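Local coordinates for response regulator CheY-like protein (Mesorhizobium loti, PDB 3SNK) that is probably the CheY-like receiver domain of a longer pilus assembly protein that may bind and hydrolyse ATP, at residues Pro24-Asp29 with Leu114-Asp119; Thr32-Asp35 with Ile39-Val42; Glu46-Leu51 with Leu73-Ile78. All coordinates share one frame; numbering follows the deposited sequence.

Contact 1 of 3, residues Pro24-Asp29 with Leu114-Asp119; sequences PNFKRD and LHKPLD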
loop_
_atom_site.group_PDB
_atom_site.type_symbol
_atom_site.label_atom_id
_atom_site.label_comp_id
_atom_site.label_asym_id
_atom_site.label_seq_id
_atom_site.Cartn_x
_atom_site.Cartn_y
_atom_site.Cartn_z
ATOM N N PRO A 24 -5.030 3.366 -12.718
ATOM C CA PRO A 24 -3.844 3.782 -13.489
ATOM C C PRO A 24 -3.312 5.172 -13.161
ATOM O O PRO A 24 -2.117 5.394 -13.339
ATOM C CB PRO A 24 -4.315 3.726 -14.940
ATOM C CG PRO A 24 -5.792 3.693 -14.882
ATOM C CD PRO A 24 -6.153 3.019 -13.608
ATOM N N ASN A 25 -4.183 6.117 -12.752
ATOM C CA ASN A 25 -3.767 7.486 -12.443
ATOM C C ASN A 25 -2.946 7.507 -11.164
ATOM O O ASN A 25 -1.902 8.155 -11.111
ATOM C CB ASN A 25 -4.973 8.428 -12.339
ATOM C CG ASN A 25 -5.786 8.513 -13.611
ATOM O OD1 ASN A 25 -5.311 8.983 -14.650
ATOM N ND2 ASN A 25 -7.022 8.031 -13.564
ATOM N N PHE A 26 -3.409 6.770 -10.158
ATOM C CA PHE A 26 -2.778 6.621 -8.860
ATOM C C PHE A 26 -1.402 5.944 -8.995
ATOM O O PHE A 26 -0.458 6.385 -8.349
ATOM C CB PHE A 26 -3.704 5.802 -7.936
ATOM C CG PHE A 26 -3.152 5.504 -6.568
ATOM C CD1 PHE A 26 -3.274 6.423 -5.539
ATOM C CD2 PHE A 26 -2.547 4.285 -6.296
ATOM C CE1 PHE A 26 -2.764 6.148 -4.278
ATOM C CE2 PHE A 26 -2.029 4.015 -5.033
ATOM C CZ PHE A 26 -2.139 4.951 -4.035
ATOM N N LYS A 27 -1.310 4.855 -9.793
ATOM C CA LYS A 27 -0.069 4.080 -10.028
ATOM C C LYS A 27 1.044 5.013 -10.568
ATOM O O LYS A 27 2.128 5.071 -10.002
ATOM C CB LYS A 27 -0.322 2.941 -11.045
ATOM C CG LYS A 27 -1.017 1.692 -10.507
ATOM C CD LYS A 27 -1.354 0.737 -11.683
ATOM C CE LYS A 27 -1.040 -0.716 -11.388
ATOM N NZ LYS A 27 -1.491 -1.651 -12.466
ATOM N N ARG A 28 0.752 5.713 -11.656
ATOM C CA ARG A 28 1.664 6.655 -12.319
ATOM C C ARG A 28 2.096 7.771 -11.350
ATOM O O ARG A 28 3.284 8.060 -11.251
ATOM C CB ARG A 28 0.985 7.255 -13.557
ATOM C CG ARG A 28 1.892 8.112 -14.511
ATOM C CD ARG A 28 2.324 9.481 -13.995
ATOM N NE ARG A 28 3.017 10.296 -15.014
ATOM C CZ ARG A 28 3.539 11.499 -14.786
ATOM N NH1 ARG A 28 3.458 12.050 -13.581
ATOM N NH2 ARG A 28 4.154 12.158 -15.762
ATOM N N ASP A 29 1.139 8.391 -10.643
ATOM C CA ASP A 29 1.445 9.533 -9.787
ATOM C C ASP A 29 2.249 9.153 -8.561
ATOM O O ASP A 29 3.181 9.869 -8.227
ATOM C CB ASP A 29 0.186 10.302 -9.394
ATOM C CG ASP A 29 -0.491 11.026 -10.555
ATOM O OD1 ASP A 29 0.238 11.580 -11.440
ATOM O OD2 ASP A 29 -1.742 11.074 -10.571
ATOM N N LEU A 114 -4.739 6.823 4.127
ATOM C CA LEU A 114 -4.860 8.001 3.272
ATOM C C LEU A 114 -6.137 7.928 2.457
ATOM O O LEU A 114 -6.549 6.842 2.043
ATOM C CB LEU A 114 -3.619 8.149 2.377
ATOM C CG LEU A 114 -2.246 8.118 3.119
ATOM C CD1 LEU A 114 -1.087 8.116 2.132
ATOM C CD2 LEU A 114 -2.097 9.288 4.101
ATOM N N HIS A 115 -6.804 9.075 2.296
ATOM C CA HIS A 115 -8.079 9.211 1.596
ATOM C C HIS A 115 -7.852 9.857 0.229
ATOM O O HIS A 115 -7.168 10.877 0.139
ATOM C CB HIS A 115 -9.056 10.024 2.478
ATOM C CG HIS A 115 -10.458 10.133 1.949
ATOM N ND1 HIS A 115 -11.329 9.052 1.969
ATOM C CD2 HIS A 115 -11.118 11.217 1.465
ATOM C CE1 HIS A 115 -12.470 9.499 1.457
ATOM N NE2 HIS A 115 -12.391 10.795 1.133
ATOM N N LYS A 116 -8.419 9.249 -0.832
ATOM C CA LYS A 116 -8.317 9.695 -2.225
ATOM C C LYS A 116 -9.192 10.938 -2.506
ATOM O O LYS A 116 -10.336 10.977 -2.043
ATOM C CB LYS A 116 -8.724 8.566 -3.173
ATOM C CG LYS A 116 -7.562 7.817 -3.797
ATOM C CD LYS A 116 -8.078 6.773 -4.779
ATOM C CE LYS A 116 -6.982 5.973 -5.432
ATOM N NZ LYS A 116 -7.545 4.974 -6.370
ATOM N N PRO A 117 -8.713 11.951 -3.278
ATOM C CA PRO A 117 -7.384 12.069 -3.916
ATOM C C PRO A 117 -6.313 12.456 -2.900
ATOM O O PRO A 117 -6.508 13.406 -2.133
ATOM C CB PRO A 117 -7.607 13.159 -4.981
ATOM C CG PRO A 117 -8.684 14.035 -4.415
ATOM C CD PRO A 117 -9.557 13.137 -3.563
ATOM N N LEU A 118 -5.205 11.697 -2.845
ATOM C CA LEU A 118 -4.178 12.031 -1.857
ATOM C C LEU A 118 -3.321 13.179 -2.342
ATOM O O LEU A 118 -3.008 13.260 -3.530
ATOM C CB LEU A 118 -3.298 10.837 -1.407
ATOM C CG LEU A 118 -2.666 9.872 -2.433
ATOM C CD1 LEU A 118 -1.466 10.487 -3.157
ATOM C CD2 LEU A 118 -2.150 8.642 -1.722
ATOM N N ASP A 119 -2.977 14.091 -1.421
ATOM C CA ASP A 119 -2.093 15.210 -1.726
ATOM C C ASP A 119 -0.649 14.696 -1.659
ATOM O O ASP A 119 -0.393 13.635 -1.062
ATOM C CB ASP A 119 -2.336 16.417 -0.783
ATOM C CG ASP A 119 -2.340 16.095 0.704
ATOM O OD1 ASP A 119 -3.178 15.267 1.131
ATOM O OD2 ASP A 119 -1.548 16.717 1.448
#

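Contact 2 of 3, residues Thr32-Asp35 with Ile39-Val42; sequences TRLD and IYDV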
loop_
_atom_site.group_PDB
_atom_site.type_symbol
_atom_site.label_atom_id
_atom_site.label_comp_id
_atom_site.label_asym_id
_atom_site.label_seq_id
_atom_site.Cartn_x
_atom_site.Cartn_y
_atom_site.Cartn_z
ATOM N N THR A 32 5.883 8.039 -9.730
ATOM C CA THR A 32 6.617 9.233 -10.135
ATOM C C THR A 32 7.090 10.007 -8.890
ATOM O O THR A 32 8.251 10.406 -8.830
ATOM C CB THR A 32 5.761 10.108 -11.061
ATOM O OG1 THR A 32 5.396 9.331 -12.201
ATOM C CG2 THR A 32 6.490 11.342 -11.551
ATOM N N ARG A 33 6.182 10.262 -7.942
ATOM C CA ARG A 33 6.500 11.013 -6.712
ATOM C C ARG A 33 7.634 10.392 -5.922
ATOM O O ARG A 33 8.555 11.098 -5.499
ATOM C CB ARG A 33 5.271 11.139 -5.791
ATOM C CG ARG A 33 4.404 12.337 -6.147
ATOM C CD ARG A 33 3.287 12.590 -5.158
ATOM N NE ARG A 33 2.415 13.672 -5.618
ATOM C CZ ARG A 33 1.132 13.525 -5.946
ATOM N NH1 ARG A 33 0.542 12.338 -5.840
ATOM N NH2 ARG A 33 0.424 14.569 -6.362
ATOM N N LEU A 34 7.567 9.086 -5.719
ATOM C CA LEU A 34 8.540 8.369 -4.897
ATOM C C LEU A 34 9.859 8.176 -5.624
ATOM O O LEU A 34 10.909 8.280 -4.986
ATOM C CB LEU A 34 7.973 7.017 -4.417
ATOM C CG LEU A 34 6.780 7.073 -3.439
ATOM C CD1 LEU A 34 6.417 5.663 -2.954
ATOM C CD2 LEU A 34 7.081 7.956 -2.206
ATOM N N ASP A 35 9.815 7.930 -6.946
ATOM C CA ASP A 35 11.008 7.785 -7.768
ATOM C C ASP A 35 11.748 9.129 -7.913
ATOM O O ASP A 35 12.971 9.107 -8.050
ATOM C CB ASP A 35 10.684 7.172 -9.144
ATOM C CG ASP A 35 10.598 5.640 -9.130
ATOM O OD1 ASP A 35 10.927 5.037 -8.097
ATOM O OD2 ASP A 35 10.231 5.053 -10.170
ATOM N N ILE A 39 15.542 7.882 -3.409
ATOM C CA ILE A 39 15.929 6.914 -2.353
ATOM C C ILE A 39 14.977 5.689 -2.292
ATOM O O ILE A 39 15.046 4.918 -1.332
ATOM C CB ILE A 39 16.037 7.616 -0.965
ATOM C CG1 ILE A 39 14.657 8.173 -0.507
ATOM C CG2 ILE A 39 17.128 8.710 -1.009
ATOM C CD1 ILE A 39 14.569 8.821 0.888
ATOM N N TYR A 40 14.115 5.497 -3.307
ATOM C CA TYR A 40 13.157 4.385 -3.305
ATOM C C TYR A 40 13.193 3.552 -4.596
ATOM O O TYR A 40 13.238 4.106 -5.694
ATOM C CB TYR A 40 11.730 4.918 -3.055
ATOM C CG TYR A 40 11.579 5.643 -1.732
ATOM C CD1 TYR A 40 11.800 4.986 -0.524
ATOM C CD2 TYR A 40 11.229 6.989 -1.687
ATOM C CE1 TYR A 40 11.689 5.651 0.694
ATOM C CE2 TYR A 40 11.097 7.662 -0.472
ATOM C CZ TYR A 40 11.349 6.992 0.715
ATOM O OH TYR A 40 11.208 7.629 1.926
ATOM N N ASP A 41 13.211 2.221 -4.442
ATOM C CA ASP A 41 13.164 1.237 -5.535
ATOM C C ASP A 41 11.703 0.759 -5.589
ATOM O O ASP A 41 11.318 -0.144 -4.846
ATOM C CB ASP A 41 14.183 0.088 -5.298
ATOM C CG ASP A 41 14.264 -0.960 -6.401
ATOM O OD1 ASP A 41 14.431 -0.574 -7.584
ATOM O OD2 ASP A 41 14.220 -2.169 -6.076
ATOM N N VAL A 42 10.873 1.436 -6.407
ATOM C CA VAL A 42 9.422 1.228 -6.456
ATOM C C VAL A 42 8.952 0.210 -7.529
ATOM O O VAL A 42 9.127 0.434 -8.706
ATOM C CB VAL A 42 8.718 2.587 -6.650
ATOM C CG1 VAL A 42 7.207 2.431 -6.618
ATOM C CG2 VAL A 42 9.171 3.584 -5.588
HETATM O O HOH W 1 12.459 2.690 -8.303
#

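Contact 3 of 3, residues Glu46-Leu51 with Leu73-Ile78; sequences ETDDFL and LGKPGI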
loop_
_atom_site.group_PDB
_atom_site.type_symbol
_atom_site.label_atom_id
_atom_site.label_comp_id
_atom_site.label_asym_id
_atom_site.label_seq_id
_atom_site.Cartn_x
_atom_site.Cartn_y
_atom_site.Cartn_z
ATOM N N GLU A 46 -1.003 -4.935 -9.811
ATOM C CA GLU A 46 -2.465 -4.971 -9.643
ATOM C C GLU A 46 -2.807 -5.229 -8.153
ATOM O O GLU A 46 -2.058 -5.937 -7.479
ATOM C CB GLU A 46 -3.072 -6.073 -10.528
ATOM N N THR A 47 -3.936 -4.676 -7.659
ATOM C CA THR A 47 -4.391 -4.752 -6.263
ATOM C C THR A 47 -4.369 -6.190 -5.739
ATOM O O THR A 47 -3.819 -6.422 -4.657
ATOM C CB THR A 47 -5.788 -4.110 -6.103
ATOM O OG1 THR A 47 -5.681 -2.716 -6.360
ATOM C CG2 THR A 47 -6.365 -4.269 -4.705
ATOM N N ASP A 48 -4.909 -7.146 -6.502
ATOM C CA ASP A 48 -4.977 -8.541 -6.079
ATOM C C ASP A 48 -3.601 -9.247 -5.967
ATOM O O ASP A 48 -3.547 -10.296 -5.320
ATOM C CB ASP A 48 -5.925 -9.342 -6.986
ATOM C CG ASP A 48 -7.390 -8.916 -6.895
ATOM O OD1 ASP A 48 -7.735 -8.147 -5.960
ATOM O OD2 ASP A 48 -8.195 -9.367 -7.748
ATOM N N ASP A 49 -2.497 -8.661 -6.511
ATOM C CA ASP A 49 -1.137 -9.233 -6.416
ATOM C C ASP A 49 -0.602 -9.157 -4.979
ATOM O O ASP A 49 0.362 -9.850 -4.627
ATOM C CB ASP A 49 -0.153 -8.573 -7.391
ATOM C CG ASP A 49 -0.183 -9.172 -8.801
ATOM O OD1 ASP A 49 -1.299 -9.410 -9.328
ATOM O OD2 ASP A 49 0.905 -9.377 -9.382
ATOM N N PHE A 50 -1.252 -8.327 -4.150
ATOM C CA PHE A 50 -0.916 -8.189 -2.743
ATOM C C PHE A 50 -1.127 -9.537 -2.022
ATOM O O PHE A 50 -0.337 -9.895 -1.147
ATOM C CB PHE A 50 -1.779 -7.087 -2.119
ATOM C CG PHE A 50 -1.680 -6.994 -0.617
ATOM C CD1 PHE A 50 -0.665 -6.261 -0.015
ATOM C CD2 PHE A 50 -2.596 -7.654 0.200
ATOM C CE1 PHE A 50 -0.573 -6.175 1.385
ATOM C CE2 PHE A 50 -2.490 -7.582 1.600
ATOM C CZ PHE A 50 -1.482 -6.845 2.176
ATOM N N LEU A 51 -2.187 -10.286 -2.415
ATOM C CA LEU A 51 -2.567 -11.570 -1.823
ATOM C C LEU A 51 -1.489 -12.640 -1.971
ATOM O O LEU A 51 -1.495 -13.613 -1.217
ATOM C CB LEU A 51 -3.872 -12.084 -2.448
ATOM C CG LEU A 51 -5.126 -11.219 -2.251
ATOM C CD1 LEU A 51 -6.266 -11.743 -3.098
ATOM C CD2 LEU A 51 -5.545 -11.167 -0.778
ATOM N N LEU A 73 -10.996 -5.780 0.842
ATOM C CA LEU A 73 -11.261 -6.001 2.268
ATOM C C LEU A 73 -12.326 -7.060 2.519
ATOM O O LEU A 73 -12.425 -7.573 3.638
ATOM C CB LEU A 73 -11.671 -4.691 2.951
ATOM C CG LEU A 73 -10.640 -3.571 2.931
ATOM C CD1 LEU A 73 -11.302 -2.243 3.203
ATOM C CD2 LEU A 73 -9.480 -3.825 3.925
ATOM N N GLY A 74 -13.113 -7.373 1.490
ATOM C CA GLY A 74 -14.132 -8.412 1.558
ATOM C C GLY A 74 -13.629 -9.774 1.113
ATOM O O GLY A 74 -14.395 -10.735 1.106
ATOM N N LYS A 75 -12.342 -9.872 0.723
ATOM C CA LYS A 75 -11.740 -11.133 0.293
ATOM C C LYS A 75 -11.437 -12.004 1.522
ATOM O O LYS A 75 -10.849 -11.515 2.490
ATOM C CB LYS A 75 -10.497 -10.915 -0.580
ATOM C CG LYS A 75 -10.719 -11.284 -2.045
ATOM C CD LYS A 75 -11.248 -10.123 -2.890
ATOM C CE LYS A 75 -11.692 -10.562 -4.267
ATOM N NZ LYS A 75 -10.551 -10.986 -5.125
ATOM N N PRO A 76 -11.873 -13.290 1.493
ATOM C CA PRO A 76 -11.783 -14.152 2.687
ATOM C C PRO A 76 -10.462 -14.207 3.482
ATOM O O PRO A 76 -10.525 -14.164 4.720
ATOM C CB PRO A 76 -12.164 -15.549 2.161
ATOM C CG PRO A 76 -12.412 -15.397 0.685
ATOM C CD PRO A 76 -12.666 -13.952 0.434
ATOM N N GLY A 77 -9.306 -14.332 2.843
ATOM C CA GLY A 77 -8.083 -14.421 3.654
ATOM C C GLY A 77 -7.187 -13.195 3.656
ATOM O O GLY A 77 -5.969 -13.331 3.804
ATOM N N ILE A 78 -7.781 -11.990 3.528
ATOM C CA ILE A 78 -7.048 -10.734 3.413
ATOM C C ILE A 78 -6.118 -10.402 4.617
ATOM O O ILE A 78 -4.984 -9.983 4.382
ATOM C CB ILE A 78 -7.982 -9.522 3.065
ATOM C CG1 ILE A 78 -7.176 -8.247 2.691
ATOM C CG2 ILE A 78 -9.024 -9.229 4.137
ATOM C CD1 ILE A 78 -6.162 -8.451 1.594
#

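Contact 1 of 3, residues Pro24-Asp29 with Leu114-Asp119
The ring of F26 projects from the first turn of helix 24-36 toward the loop after strand 112-115, where K116 and L118 receive it, each crossing it at about a right angle. The meeting with L118 is edge-on: methyl CD2 lies close to the plane of the ring, 3.6 Å from F26 CE1. K116 approaches obliquely, and its carbon CE reaches to 3.7 Å from F26 CD1. The phenylalanine thus meets a branched methyl at its far end and a lysine methylene nearer its root, where K116 CE is also 4.1 Å from F26 CB. With CG anti to the backbone N (chi1 177°), the ring stands out from the helix and spans the gap between two backbones whose nearest CA atoms, those of F26 and P117, are 8.7 Å apart.

L118 turns its isobutyl group to the ring from an uncommon rotamer, CG wedged between backbone N and carbonyl carbon (chi1 48°). Lysine suits its position for two reasons: its methylenes, extended beyond CG, lie against the aromatic ring, while NZ continues past it to form salt bridges with D23 and D66. V93 of strand 90-94 touches F26, K116 and L118 alike, and I64 also meets the phenylalanine. Cutting F26 back to alanine is likely to open a gap beside K116 CE and leave the L118 methyl without its aromatic partner.

A peptide bond in the cis form joins K116 to P117 and turns the chain toward D119, the N-cap of helix 120-129. Lysine followed by cis-proline, facing acidic residues at the C-terminal end of the parallel sheet, is characteristic of the phosphorylation site of CheY-like receiver domains, although activity here remains an inference.

Contact 2 of 3, residues Thr32-Asp35 with Ile39-Val42
L34 and V42 form the tight, apolar side of this contact: methyl CG2 of the valine packs 3.8 Å from L34 CB. Beside it the Y40 ring turns an edge to the helix, so that L34 O lies in the ring plane, 3.6 Å from Y40 CD2, while I39 CG1 lies over one face, displaced toward the rim. Leucine and an aromatic suit this inner side because both are buried, and valine suits a strand.

The outer side is looser and wetter. D35 starts out directed away from the strand, but its carboxylate swings back until OD1 is 3.4 Å from V42 CG2. A water bridges the aspartate side chain and the strand backbone, donating to D35 OD1 at 2.8 Å and accepting from V42 N at the same length. The aspartate thereby serves the N-H of the strand indirectly; a polar side chain fits this exposed position, where it can meet solvent.

Together these residues close the beta-alpha-beta unit in which helix 24-36 links strand 15-20 to the edge strand 40-45. V17 of strand 15-20, the neighbour of 40-45 in the sheet, lies against both L34 and Y40, and helix 120-129 touches the same two side chains through V127.

Contact 3 of 3, residues Glu46-Leu51 with Leu73-Ile78
I78, at the start of helix 78-82, is where the apolar side chains of the two segments meet, its terminal methyl CD1 reaching both F50 and L51. It sits 3.7 Å from L51 CD2 and 3.8 Å from F50 CE2, with the isoleucine crossing each of these side chains at about a right angle and coming obliquely to the phenylalanine ring. The first torsion of F50 (chi1 171°) swings the ring away from its own N-H, inward to V63 and L65 of strand 62-68. W85 stacks on this ring, and its indole N-H ties the F50 backbone by bonding to F50 O. Large hydrophobic residues suit buried F50 and I78, whereas L51 is partly exposed and touches A81 of helix 78-82.

The electrostatic part is looser. D48 and K75 face each other across the outer side, in a salt bridge that is long: NZ of the lysine is 3.9 Å from D48 OD2 and 4.1 Å from D48 OD1. Two kinks in the lysine chain (chi2 89°, chi4 -69°) turn NZ toward the aspartate. At such separation the charges probably attract without fixing either group firmly, which fits two exposed residues.

Backbone bonds shape each loop on its own. L51 N bonds to D48 O at 3.2 Å, one of the three i to i-3 links of the 3-10 turn. I78 N bonds to K75 O at 3.3 Å, closing a type I turn; P76 suits its second position, where the needed phi is one a proline ring allows, and G77 becomes the N-cap of the helix.

Loops after strands 40-45 and 62-68 packing together in this way belong to the alternating beta-alpha fold of CheY-like receivers, whose strand-to-helix loops gather at one end of the parallel sheet.

How the contacts relate
Apolar groups are buried in all three: F26 in contact 1, which has no exposed touching residue; L34 and Y40 in contact 2, beside exposed D35; F50 and I78 in contact 3, beside exposed D48 and K75. Contacts 1 and 2 share helix 24-36 and meet where L118 packs against R33; contact 3 lies across the chain's centre from contact 2. F26 touches I64, and F50 touches V63 and L65, so contacts 1 and 3 flank central strand 62-68. Polar chemistry follows place: contact 1 sends a lysine to D23 and D66, contact 2 uses a water at a helix end, and contact 3 adds only a long ion pair at the surface to its apolar packing.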